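Local coordinates for 4-hydroxy-3-methylbut-2-enyl diphosphate reductase, apicoplast (Plasmodium falciparum, PDB 4N7B), which reduces 4-hydroxy-3-methylbut-2-enyl diphosphate to isopentenyl and dimethylallyl diphosphate with an iron-sulfur cluster, the last step of the DOXP/MEP isoprenoid pathway, at residues 301-304 against 309-312; 322-327 against 376-381; 423-428 against 508-513. All blocks are in the same frame, centred on the assembly; numbering follows the deposited sequence.

Overall arrangement
Followed from the N terminus, the three contacts come strictly in series, with none nesting in or crossing another. Interaction 1 closes the short turn between helix 297-305 and strand 309-312, within a beta-alpha-beta unit. The chain then runs almost directly into helix 316-329, where interaction 2 begins; it closes a loop of 48 residues by bringing strand 377-381 against that helix. Interaction 3 closes the longest loop, 79 residues, and ties helix 414-427 to strand 506-511. Each contact packs a helix on a different parallel sheet of the three-lobed IspH fold. Interactions 1 and 3 lie on opposite sides of the chain's centre, with their own centres about 42 Å apart.

Interaction 1. Residues 301-304 against 309-312; sequences EIAK and IEID
A303 and K304, neighbours on one helix, share the side chain of E310. The A303 methyl lies alongside the outer part of E310, with CB 3.7 Å from CD of E310. K304 comes across E310 at about a right angle, and its aliphatic part does most of the touching: CG is 3.6 Å from OE1 of E310. NZ of K304 is 3.9 Å from the same OE1 of E310, a long salt bridge. E310 reaches the helix because its CG stands anti to the carbonyl carbon (chi1 -68°) and the chain then runs straight on (chi2 178°). Its other carboxylate oxygen, OE2, is hydrogen-bonded to the hydroxyl of Y290 on the adjacent strand, which probably helps to hold the carboxylate where it meets the helix. The parts joined belong to the beta-alpha-beta unit formed by strand 287-290, helix 297-305 and strand 309-312. Strand 309-312 lies outermost in its parallel sheet, paired with strand 287-290, while its side chains I309 and I311 pack on helix 524-533 and I311 also meets helix 232-247.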
loop_
_atom_site.group_PDB
_atom_site.type_symbol
_atom_site.label_atom_id
_atom_site.label_comp_id
_atom_site.label_asym_id
_atom_site.label_seq_id
_atom_site.Cartn_x
_atom_site.Cartn_y
_atom_site.Cartn_z
ATOM N N GLU A 301 9.032 21.329 -4.566
ATOM C CA GLU A 301 9.574 22.651 -4.853
ATOM C C GLU A 301 8.649 23.382 -5.824
ATOM O O GLU A 301 8.471 24.597 -5.731
ATOM C CB GLU A 301 11.015 22.579 -5.370
ATOM C CG GLU A 301 11.246 21.649 -6.545
ATOM C CD GLU A 301 12.729 21.407 -6.815
ATOM O OE1 GLU A 301 13.535 21.522 -5.863
ATOM O OE2 GLU A 301 13.083 21.098 -7.976
ATOM N N ILE A 302 8.033 22.634 -6.732
ATOM C CA ILE A 302 7.037 23.209 -7.632
ATOM C C ILE A 302 5.859 23.773 -6.856
ATOM O O ILE A 302 5.330 24.830 -7.197
ATOM C CB ILE A 302 6.498 22.164 -8.596
ATOM C CG1 ILE A 302 7.572 21.816 -9.623
ATOM C CG2 ILE A 302 5.223 22.669 -9.278
ATOM C CD1 ILE A 302 7.092 20.878 -10.698
ATOM N N ALA A 303 5.446 23.049 -5.819
ATOM C CA ALA A 303 4.319 23.464 -4.993
ATOM C C ALA A 303 4.613 24.816 -4.359
ATOM O O ALA A 303 3.757 25.703 -4.331
ATOM C CB ALA A 303 4.039 22.423 -3.910
ATOM N N LYS A 304 5.836 24.968 -3.864
ATOM C CA LYS A 304 6.225 26.177 -3.155
ATOM C C LYS A 304 6.214 27.370 -4.098
ATOM O O LYS A 304 5.786 28.453 -3.721
ATOM C CB LYS A 304 7.595 25.998 -2.496
ATOM C CG LYS A 304 7.501 25.383 -1.108
ATOM C CD LYS A 304 8.665 24.459 -0.792
ATOM C CE LYS A 304 8.219 23.381 0.183
ATOM N NZ LYS A 304 9.197 22.275 0.373
ATOM N N ILE A 309 -0.697 25.283 -0.152
ATOM C CA ILE A 309 -0.721 24.749 1.198
ATOM C C ILE A 309 -0.462 23.267 1.098
ATOM O O ILE A 309 -1.377 22.488 0.842
ATOM C CB ILE A 309 -2.080 24.905 1.892
ATOM C CG1 ILE A 309 -2.732 26.249 1.560
ATOM C CG2 ILE A 309 -1.901 24.748 3.397
ATOM C CD1 ILE A 309 -1.965 27.430 2.072
ATOM N N GLU A 310 0.792 22.882 1.284
ATOM C CA GLU A 310 1.184 21.488 1.212
ATOM C C GLU A 310 0.739 20.731 2.451
ATOM O O GLU A 310 1.133 21.055 3.569
ATOM C CB GLU A 310 2.692 21.386 1.073
ATOM C CG GLU A 310 3.217 21.901 -0.241
ATOM C CD GLU A 310 4.722 21.829 -0.307
ATOM O OE1 GLU A 310 5.373 22.811 0.110
ATOM O OE2 GLU A 310 5.252 20.782 -0.755
ATOM N N ILE A 311 -0.084 19.713 2.240
ATOM C CA ILE A 311 -0.524 18.848 3.321
ATOM C C ILE A 311 -0.156 17.405 2.997
ATOM O O ILE A 311 -0.769 16.771 2.135
ATOM C CB ILE A 311 -2.024 18.986 3.568
ATOM C CG1 ILE A 311 -2.307 20.394 4.097
ATOM C CG2 ILE A 311 -2.493 17.920 4.556
ATOM C CD1 ILE A 311 -3.674 20.564 4.677
ATOM N N ASP A 312 0.851 16.899 3.699
ATOM C CA ASP A 312 1.524 15.674 3.301
ATOM C C ASP A 312 0.992 14.450 4.035
ATOM O O ASP A 312 1.314 14.236 5.201
ATOM C CB ASP A 312 3.020 15.812 3.559
ATOM C CG ASP A 312 3.817 14.659 2.992
ATOM O OD1 ASP A 312 3.214 13.713 2.433
ATOM O OD2 ASP A 312 5.054 14.685 3.120
#

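Interaction 2. Residues 322-327 against 376-381; sequences HVYVQM and KLFYVT. With NA (sodium ion), chain F.
This contact belongs to an alpha/beta lobe of the IspH fold, where helix 316-329, which begins just after the cluster ligand C315, packs on a four-stranded parallel sheet through the inner strand 377-381. Two alternate strand residues, F378 and V380, point at the helix and meet Y324 and V325 respectively, making a small apolar interface with no hydrogen bond across it. The aromatic pair approaches obliquely: CD1 of Y324 is 3.9 Å from CZ of F378, ring carbon to ring carbon. With CG of F378 anti to the backbone N (chi1 -166°), its ring extends from the strand to the helix, and CE2 also comes 4.2 Å from CB of Y324. Farther along, single methyl groups make the valine contact, CG2 of V325 lying 4.1 Å from CG1 of V380 where the two side chains cross at about a right angle. V325 also touches T349 of helix 344-350, and V380 touches V321 one turn earlier on helix 316-329. The side chain of V380 is about 8 Å from that of E345, probably the proton donor, as in related enzymes, and about 12 Å from the iron-sulfur cluster. At the far end of the Y324 ring, the hydroxyl oxygen OH binds a sodium ion at 3.0 Å, the ion lying in the plane of the ring at its edge.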
loop_
_atom_site.group_PDB
_atom_site.type_symbol
_atom_site.label_atom_id
_atom_site.label_comp_id
_atom_site.label_asym_id
_atom_site.label_seq_id
_atom_site.Cartn_x
_atom_site.Cartn_y
_atom_site.Cartn_z
ATOM N N HIS A 322 12.007 6.819 2.167
ATOM C CA HIS A 322 12.533 8.057 1.578
ATOM C C HIS A 322 13.704 8.573 2.387
ATOM O O HIS A 322 14.715 9.029 1.844
ATOM C CB HIS A 322 11.445 9.131 1.539
ATOM C CG HIS A 322 10.447 8.942 0.434
ATOM N ND1 HIS A 322 10.090 9.956 -0.428
ATOM C CD2 HIS A 322 9.731 7.857 0.054
ATOM C CE1 HIS A 322 9.198 9.504 -1.292
ATOM N NE2 HIS A 322 8.966 8.231 -1.023
ATOM N N VAL A 323 13.559 8.484 3.700
ATOM C CA VAL A 323 14.503 9.072 4.628
ATOM C C VAL A 323 15.822 8.291 4.657
ATOM O O VAL A 323 16.900 8.877 4.579
ATOM C CB VAL A 323 13.859 9.138 6.035
ATOM C CG1 VAL A 323 14.907 9.076 7.103
ATOM C CG2 VAL A 323 13.013 10.392 6.146
ATOM N N TYR A 324 15.745 6.972 4.760
ATOM C CA TYR A 324 16.957 6.160 4.711
ATOM C C TYR A 324 17.724 6.383 3.403
ATOM O O TYR A 324 18.948 6.411 3.394
ATOM C CB TYR A 324 16.630 4.673 4.869
ATOM C CG TYR A 324 16.623 4.243 6.317
ATOM C CD1 TYR A 324 17.802 3.885 6.971
ATOM C CD2 TYR A 324 15.448 4.255 7.045
ATOM C CE1 TYR A 324 17.790 3.512 8.313
ATOM C CE2 TYR A 324 15.422 3.888 8.371
ATOM C CZ TYR A 324 16.584 3.510 9.001
ATOM O OH TYR A 324 16.516 3.155 10.332
ATOM N N VAL A 325 16.997 6.548 2.304
ATOM C CA VAL A 325 17.622 6.722 1.009
ATOM C C VAL A 325 18.461 8.006 0.979
ATOM O O VAL A 325 19.622 7.998 0.550
ATOM C CB VAL A 325 16.562 6.757 -0.105
ATOM C CG1 VAL A 325 17.146 7.366 -1.365
ATOM C CG2 VAL A 325 16.029 5.342 -0.376
ATOM N N GLN A 326 17.872 9.107 1.424
ATOM C CA GLN A 326 18.584 10.378 1.477
ATOM C C GLN A 326 19.781 10.276 2.407
ATOM O O GLN A 326 20.864 10.785 2.108
ATOM C CB GLN A 326 17.661 11.482 1.982
ATOM C CG GLN A 326 16.694 12.021 0.933
ATOM C CD GLN A 326 15.647 12.963 1.538
ATOM O OE1 GLN A 326 14.594 12.518 1.993
ATOM N NE2 GLN A 326 15.943 14.265 1.554
ATOM N N MET A 327 19.584 9.622 3.548
ATOM C CA MET A 327 20.626 9.559 4.575
ATOM C C MET A 327 21.835 8.758 4.108
ATOM O O MET A 327 22.988 9.128 4.366
ATOM C CB MET A 327 20.074 8.922 5.842
ATOM C CG MET A 327 21.119 8.697 6.926
ATOM S SD MET A 327 20.375 7.941 8.386
ATOM C CE MET A 327 19.508 6.538 7.742
ATOM N N LYS A 376 30.150 1.086 -1.274
ATOM C CA LYS A 376 29.160 0.744 -0.277
ATOM C C LYS A 376 27.752 0.752 -0.878
ATOM O O LYS A 376 27.363 1.681 -1.597
ATOM C CB LYS A 376 29.262 1.721 0.882
ATOM C CG LYS A 376 30.656 1.788 1.483
ATOM C CD LYS A 376 30.584 1.810 3.000
ATOM C CE LYS A 376 30.226 0.426 3.567
ATOM N NZ LYS A 376 29.865 0.479 5.024
ATOM N N LEU A 377 26.986 -0.287 -0.576
ATOM C CA LEU A 377 25.650 -0.430 -1.138
ATOM C C LEU A 377 24.641 -0.609 -0.037
ATOM O O LEU A 377 24.914 -1.240 0.977
ATOM C CB LEU A 377 25.576 -1.635 -2.077
ATOM C CG LEU A 377 26.541 -1.582 -3.266
ATOM C CD1 LEU A 377 26.428 -2.867 -4.076
ATOM C CD2 LEU A 377 26.270 -0.358 -4.141
ATOM N N PHE A 378 23.457 -0.067 -0.270
ATOM C CA PHE A 378 22.369 -0.119 0.680
ATOM C C PHE A 378 21.127 -0.423 -0.134
ATOM O O PHE A 378 20.907 0.195 -1.181
ATOM C CB PHE A 378 22.221 1.239 1.351
ATOM C CG PHE A 378 21.356 1.231 2.596
ATOM C CD1 PHE A 378 21.892 0.880 3.830
ATOM C CD2 PHE A 378 20.018 1.602 2.538
ATOM C CE1 PHE A 378 21.110 0.889 4.978
ATOM C CE2 PHE A 378 19.228 1.618 3.693
ATOM C CZ PHE A 378 19.776 1.259 4.906
ATOM N N TYR A 379 20.325 -1.379 0.311
ATOM C CA TYR A 379 19.106 -1.662 -0.397
ATOM C C TYR A 379 17.892 -1.336 0.434
ATOM O O TYR A 379 17.921 -1.315 1.654
ATOM C CB TYR A 379 19.058 -3.111 -0.905
ATOM C CG TYR A 379 18.634 -4.176 0.102
ATOM C CD1 TYR A 379 17.289 -4.422 0.362
ATOM C CD2 TYR A 379 19.582 -4.965 0.761
ATOM C CE1 TYR A 379 16.900 -5.400 1.262
ATOM C CE2 TYR A 379 19.199 -5.947 1.659
ATOM C CZ TYR A 379 17.854 -6.154 1.907
ATOM O OH TYR A 379 17.450 -7.122 2.803
ATOM N N VAL A 380 16.802 -1.127 -0.274
ATOM C CA VAL A 380 15.581 -0.653 0.301
ATOM C C VAL A 380 14.505 -1.282 -0.586
ATOM O O VAL A 380 14.826 -1.738 -1.690
ATOM C CB VAL A 380 15.645 0.891 0.281
ATOM C CG1 VAL A 380 14.559 1.499 -0.558
ATOM C CG2 VAL A 380 15.667 1.425 1.676
ATOM N N THR A 381 13.249 -1.339 -0.140
ATOM C CA THR A 381 12.208 -1.952 -0.959
ATOM C C THR A 381 10.910 -1.163 -0.927
ATOM O O THR A 381 10.651 -0.376 -0.012
ATOM C CB THR A 381 11.901 -3.433 -0.553
ATOM O OG1 THR A 381 11.011 -3.485 0.563
ATOM C CG2 THR A 381 13.159 -4.174 -0.199
HETATM NA NA NA F . 13.893 2.546 11.604
#

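Interaction 3. Residues 423-428 against 508-513; sequences LNKICT and QNFDGA
Helix 414-427, near its C-terminal end, passes beside the end of strand 506-511, with CA of I426 7.4 Å from CA of F510 and CA of K425 7.7 Å from CA of G512. Within the helix, the backbone N of C427 donates to O of L423 at 2.8 Å. The main interaction is a CH-pi contact between I426 and the ring of F510. CB of I426 sits 3.6 Å from the ring centroid and only 10° off the ring normal, almost over the centre of the face, and the methine C-H, opposite the three carbons bonded to CB, points into it. The branches of the isoleucine spread over the same face: CG2 lies 3.9 Å from CD2 of F510, and the longer branch places its terminal CD1 3.9 Å from CD1 of F510. This spread follows from a first torsion that sets CG1 anti to the backbone N (chi1 -171°), with CG2 flanked by both backbone bonds of CA. On the strand side, CG of F510 is anti to its own backbone N (chi1 -179°), which carries the ring outward to the helix; the isoleucine and the phenylalanine run alongside each other, pointing in opposite senses. K425 meets the same ring obliquely near CZ, with CB 3.8 Å from CZ of F510.

Strand 506-511 is outermost in a five-stranded parallel sheet, and F510 makes backbone hydrogen bonds with L224 and N226 of its neighbour 221-226. I426 bridges both strands, since it also packs on Y223 and I225, while L423 one turn back continues the helix-sheet packing to strand 432-436 and reaches L447 of helix 442-452.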
loop_
_atom_site.group_PDB
_atom_site.type_symbol
_atom_site.label_atom_id
_atom_site.label_comp_id
_atom_site.label_asym_id
_atom_site.label_seq_id
_atom_site.Cartn_x
_atom_site.Cartn_y
_atom_site.Cartn_z
ATOM N N LEU A 423 -3.036 -14.724 5.980
ATOM C CA LEU A 423 -3.611 -15.442 4.843
ATOM C C LEU A 423 -2.811 -16.721 4.546
ATOM O O LEU A 423 -3.382 -17.802 4.309
ATOM C CB LEU A 423 -3.617 -14.532 3.616
ATOM C CG LEU A 423 -3.986 -15.209 2.292
ATOM C CD1 LEU A 423 -5.402 -15.788 2.378
ATOM C CD2 LEU A 423 -3.846 -14.238 1.106
ATOM N N ASN A 424 -1.481 -16.602 4.569
ATOM C CA ASN A 424 -0.612 -17.747 4.294
ATOM C C ASN A 424 -0.861 -18.912 5.245
ATOM O O ASN A 424 -0.766 -20.068 4.839
ATOM C CB ASN A 424 0.856 -17.347 4.381
ATOM C CG ASN A 424 1.286 -16.478 3.223
ATOM O OD1 ASN A 424 0.611 -16.429 2.206
ATOM N ND2 ASN A 424 2.416 -15.798 3.365
ATOM N N LYS A 425 -1.160 -18.603 6.508
ATOM C CA LYS A 425 -1.376 -19.632 7.536
ATOM C C LYS A 425 -2.642 -20.432 7.311
ATOM O O LYS A 425 -2.667 -21.636 7.540
ATOM C CB LYS A 425 -1.490 -19.006 8.921
ATOM C CG LYS A 425 -0.275 -19.204 9.783
ATOM C CD LYS A 425 -0.325 -18.273 10.988
ATOM C CE LYS A 425 1.053 -17.741 11.323
ATOM N NZ LYS A 425 0.989 -16.805 12.478
ATOM N N ILE A 426 -3.696 -19.751 6.863
ATOM C CA ILE A 426 -5.001 -20.381 6.723
ATOM C C ILE A 426 -5.319 -20.849 5.294
ATOM O O ILE A 426 -6.039 -21.826 5.140
ATOM C CB ILE A 426 -6.150 -19.455 7.233
ATOM C CG1 ILE A 426 -7.474 -20.209 7.284
ATOM C CG2 ILE A 426 -6.319 -18.273 6.323
ATOM C CD1 ILE A 426 -7.443 -21.477 8.128
ATOM N N CYS A 427 -4.788 -20.193 4.258
ATOM C CA CYS A 427 -5.253 -20.488 2.891
ATOM C C CYS A 427 -5.118 -21.979 2.523
ATOM O O CYS A 427 -5.918 -22.492 1.755
ATOM C CB CYS A 427 -4.561 -19.600 1.838
ATOM S SG CYS A 427 -2.827 -19.976 1.636
ATOM N N THR A 428 -4.151 -22.690 3.096
ATOM C CA THR A 428 -3.923 -24.089 2.708
ATOM C C THR A 428 -4.911 -25.087 3.292
ATOM O O THR A 428 -4.820 -26.266 2.996
ATOM C CB THR A 428 -2.481 -24.554 3.030
ATOM O OG1 THR A 428 -2.210 -24.371 4.423
ATOM C CG2 THR A 428 -1.495 -23.738 2.216
ATOM N N GLN A 508 -16.510 -18.655 10.241
ATOM C CA GLN A 508 -15.512 -18.812 11.281
ATOM C C GLN A 508 -14.494 -17.685 11.176
ATOM O O GLN A 508 -14.177 -17.221 10.087
ATOM C CB GLN A 508 -14.823 -20.169 11.180
ATOM C CG GLN A 508 -15.704 -21.330 11.620
ATOM C CD GLN A 508 -16.221 -21.167 13.044
ATOM O OE1 GLN A 508 -15.446 -21.185 13.999
ATOM N NE2 GLN A 508 -17.531 -20.996 13.187
ATOM N N ASN A 509 -13.996 -17.230 12.318
ATOM C CA ASN A 509 -12.937 -16.232 12.315
ATOM C C ASN A 509 -11.598 -16.923 12.292
ATOM O O ASN A 509 -11.393 -17.920 12.975
ATOM C CB ASN A 509 -13.004 -15.349 13.553
ATOM C CG ASN A 509 -14.227 -14.461 13.557
ATOM O OD1 ASN A 509 -14.249 -13.398 12.933
ATOM N ND2 ASN A 509 -15.260 -14.901 14.245
ATOM N N PHE A 510 -10.677 -16.382 11.517
ATOM C CA PHE A 510 -9.301 -16.809 11.619
ATOM C C PHE A 510 -8.403 -15.628 11.978
ATOM O O PHE A 510 -8.332 -14.639 11.242
ATOM C CB PHE A 510 -8.785 -17.452 10.333
ATOM C CG PHE A 510 -7.368 -17.895 10.471
ATOM C CD1 PHE A 510 -7.067 -19.074 11.149
ATOM C CD2 PHE A 510 -6.331 -17.081 10.048
ATOM C CE1 PHE A 510 -5.760 -19.464 11.332
ATOM C CE2 PHE A 510 -5.022 -17.455 10.240
ATOM C CZ PHE A 510 -4.729 -18.650 10.877
ATOM N N ASP A 511 -7.692 -15.749 13.093
ATOM C CA ASP A 511 -6.808 -14.691 13.567
ATOM C C ASP A 511 -5.342 -15.014 13.375
ATOM O O ASP A 511 -4.849 -15.985 13.931
ATOM C CB ASP A 511 -7.024 -14.473 15.057
ATOM C CG ASP A 511 -8.192 -13.570 15.347
ATOM O OD1 ASP A 511 -9.329 -14.085 15.509
ATOM O OD2 ASP A 511 -7.966 -12.340 15.418
ATOM N N GLY A 512 -4.646 -14.190 12.600
ATOM C CA GLY A 512 -3.196 -14.165 12.637
ATOM C C GLY A 512 -2.814 -13.474 13.942
ATOM O O GLY A 512 -3.669 -13.292 14.838
ATOM N N ALA A 513 -1.548 -13.080 14.068
ATOM C CA ALA A 513 -1.085 -12.441 15.299
ATOM C C ALA A 513 -1.832 -11.139 15.443
ATOM O O ALA A 513 -2.246 -10.542 14.444
ATOM C CB ALA A 513 0.413 -12.184 15.259
#